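Local coordinates for protein predicted sugar phosphatases of the HAD superfamily (Cytophaga hutchinsonii, PDB 2HX1) that probably hydrolyses phosphate esters of sugars as a magnesium-binding phosphatase of the HAD superfamily, at residues Gly232-Thr237 / Thr254-Ile259. Sequence-based numbering, arbitrary orientation.
Sequences GDTLHT and TGNTRI. With MG (magnesium ion), chain E.
Asp233 and Gly255 bring the two loops closest, with their CA atoms 5.1 Å apart, where 232-237 turns from strand 228-232 into helix 235-245, while the loop 254-259 follows strand 248-252. The carboxylate of Asp233 divides its work. Asp233 OD1 binds the magnesium ion at 2.1 Å. Asp233 OD2 accepts a nearly straight bond (171°) from Asn256 N at 2.8 Å through its anti lone pair. OD2 also accepts a hydrogen bond from a metal-bound water, and these bonds fix the turn of the carboxylate. Asn256 reaches across with its amide, and Asn256 ND2 donates to Thr234 OG1 at 2.8 Å; the hydroxyl oxygen lies 22° out of the amide plane of Asn256. That hydroxyl also bonds a second metal-bound water. Thr257 OG1 sits beside its own backbone N (chi1 -46°), which turns it toward 232-237, and it donates to Asp233 O at 2.6 Å. A further water links Thr257 OG1 to Leu235 N. With an alanine at Asn256, Thr234 OG1 would probably lose its amide donor and be less firmly placed beside the metal-bound water. Asp20 and the carbonyl of Phe22 complete the magnesium shell, a site typical of the Rossmann-like HAD core, in which loops after parallel strands carry the metal-binding aspartates.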
loop_
_atom_site.group_PDB
_atom_site.type_symbol
_atom_site.label_atom_id
_atom_site.label_comp_id
_atom_site.label_asym_id
_atom_site.label_seq_id
_atom_site.Cartn_x
_atom_site.Cartn_y
_atom_site.Cartn_z
ATOM N N GLY A 232 -17.560 -12.827 16.608
ATOM C CA GLY A 232 -16.394 -13.126 15.772
ATOM C C GLY A 232 -15.046 -12.966 16.443
ATOM O O GLY A 232 -14.947 -12.378 17.527
ATOM N N ASP A 233 -14.016 -13.488 15.782
ATOM C CA ASP A 233 -12.637 -13.405 16.291
ATOM C C ASP A 233 -11.765 -12.398 15.563
ATOM O O ASP A 233 -10.629 -12.160 15.979
ATOM C CB ASP A 233 -11.960 -14.776 16.272
ATOM C CG ASP A 233 -11.803 -15.318 14.865
ATOM O OD1 ASP A 233 -12.814 -15.304 14.124
ATOM O OD2 ASP A 233 -10.674 -15.731 14.490
ATOM N N THR A 234 -12.289 -11.786 14.505
ATOM C CA THR A 234 -11.516 -10.899 13.629
ATOM C C THR A 234 -12.142 -9.521 13.538
ATOM O O THR A 234 -13.315 -9.400 13.168
ATOM C CB THR A 234 -11.417 -11.519 12.232
ATOM O OG1 THR A 234 -10.885 -12.840 12.361
ATOM C CG2 THR A 234 -10.504 -10.677 11.289
ATOM N N LEU A 235 -11.364 -8.496 13.903
ATOM C CA LEU A 235 -11.869 -7.113 13.985
ATOM C C LEU A 235 -12.320 -6.545 12.623
ATOM O O LEU A 235 -13.397 -5.967 12.468
ATOM C CB LEU A 235 -10.801 -6.194 14.617
ATOM C CG LEU A 235 -10.613 -6.409 16.127
ATOM C CD1 LEU A 235 -9.273 -5.922 16.640
ATOM C CD2 LEU A 235 -11.724 -5.773 16.987
ATOM N N HIS A 236 -11.477 -6.725 11.634
ATOM C CA HIS A 236 -11.640 -6.012 10.392
ATOM C C HIS A 236 -12.663 -6.680 9.489
ATOM O O HIS A 236 -13.010 -6.100 8.472
ATOM C CB HIS A 236 -10.289 -5.857 9.662
ATOM C CG HIS A 236 -9.460 -7.098 9.663
ATOM N ND1 HIS A 236 -9.436 -7.977 8.600
ATOM C CD2 HIS A 236 -8.649 -7.627 10.616
ATOM C CE1 HIS A 236 -8.633 -8.989 8.891
ATOM N NE2 HIS A 236 -8.144 -8.801 10.108
ATOM N N THR A 237 -13.164 -7.871 9.854
ATOM C CA THR A 237 -14.225 -8.512 9.086
ATOM C C THR A 237 -15.553 -8.639 9.904
ATOM O O THR A 237 -16.581 -7.976 9.612
ATOM C CB THR A 237 -13.786 -9.933 8.553
ATOM O OG1 THR A 237 -13.404 -10.768 9.643
ATOM C CG2 THR A 237 -12.595 -9.872 7.591
ATOM N N THR A 254 -10.761 -16.619 20.982
ATOM C CA THR A 254 -10.375 -17.958 20.655
ATOM C C THR A 254 -9.762 -18.087 19.264
ATOM O O THR A 254 -9.506 -19.203 18.816
ATOM C CB THR A 254 -11.577 -18.934 20.767
ATOM O OG1 THR A 254 -12.736 -18.362 20.138
ATOM C CG2 THR A 254 -11.874 -19.244 22.234
ATOM N N GLY A 255 -9.507 -16.971 18.593
ATOM C CA GLY A 255 -9.077 -17.008 17.190
ATOM C C GLY A 255 -8.005 -15.996 16.869
ATOM O O GLY A 255 -7.017 -15.908 17.590
ATOM N N ASN A 256 -8.206 -15.225 15.799
ATOM C CA ASN A 256 -7.222 -14.255 15.325
ATOM C C ASN A 256 -6.853 -13.169 16.312
ATOM O O ASN A 256 -5.796 -12.591 16.188
ATOM C CB ASN A 256 -7.690 -13.545 14.043
ATOM C CG ASN A 256 -7.640 -14.436 12.795
ATOM O OD1 ASN A 256 -6.845 -15.385 12.691
ATOM N ND2 ASN A 256 -8.511 -14.128 11.834
ATOM N N THR A 257 -7.738 -12.796 17.217
ATOM C CA THR A 257 -7.404 -11.724 18.163
ATOM C C THR A 257 -7.019 -12.403 19.480
ATOM O O THR A 257 -7.867 -12.902 20.187
ATOM C CB THR A 257 -8.554 -10.693 18.344
ATOM O OG1 THR A 257 -9.074 -10.313 17.061
ATOM C CG2 THR A 257 -8.060 -9.417 19.047
ATOM N N ARG A 258 -5.727 -12.481 19.771
ATOM C CA ARG A 258 -5.262 -13.090 21.014
ATOM C C ARG A 258 -5.452 -12.110 22.160
ATOM O O ARG A 258 -5.408 -10.884 21.950
ATOM C CB ARG A 258 -3.797 -13.499 20.886
ATOM C CG ARG A 258 -3.569 -14.541 19.770
ATOM C CD ARG A 258 -2.247 -15.300 19.881
ATOM N NE ARG A 258 -1.222 -14.534 20.602
ATOM C CZ ARG A 258 -0.644 -14.894 21.755
ATOM N NH1 ARG A 258 -0.953 -16.047 22.364
ATOM N NH2 ARG A 258 0.264 -14.089 22.305
ATOM N N ILE A 259 -5.666 -12.634 23.365
ATOM C CA ILE A 259 -5.937 -11.789 24.536
ATOM C C ILE A 259 -4.852 -10.714 24.809
ATOM O O ILE A 259 -5.182 -9.568 25.152
ATOM C CB ILE A 259 -6.227 -12.658 25.815
ATOM C CG1 ILE A 259 -6.742 -11.799 26.966
ATOM C CG2 ILE A 259 -5.009 -13.387 26.280
ATOM C CD1 ILE A 259 -7.291 -12.605 28.127
HETATM MG MG MG E . -13.071 -16.192 12.255
HETATM O O HOH W 1 -11.131 -16.510 11.901
HETATM O O HOH W 2 -13.217 -14.219 11.412
HETATM O O HOH W 3 -8.513 -8.966 14.692
HETATM O O HOH W 4 -13.574 -16.974 10.427
#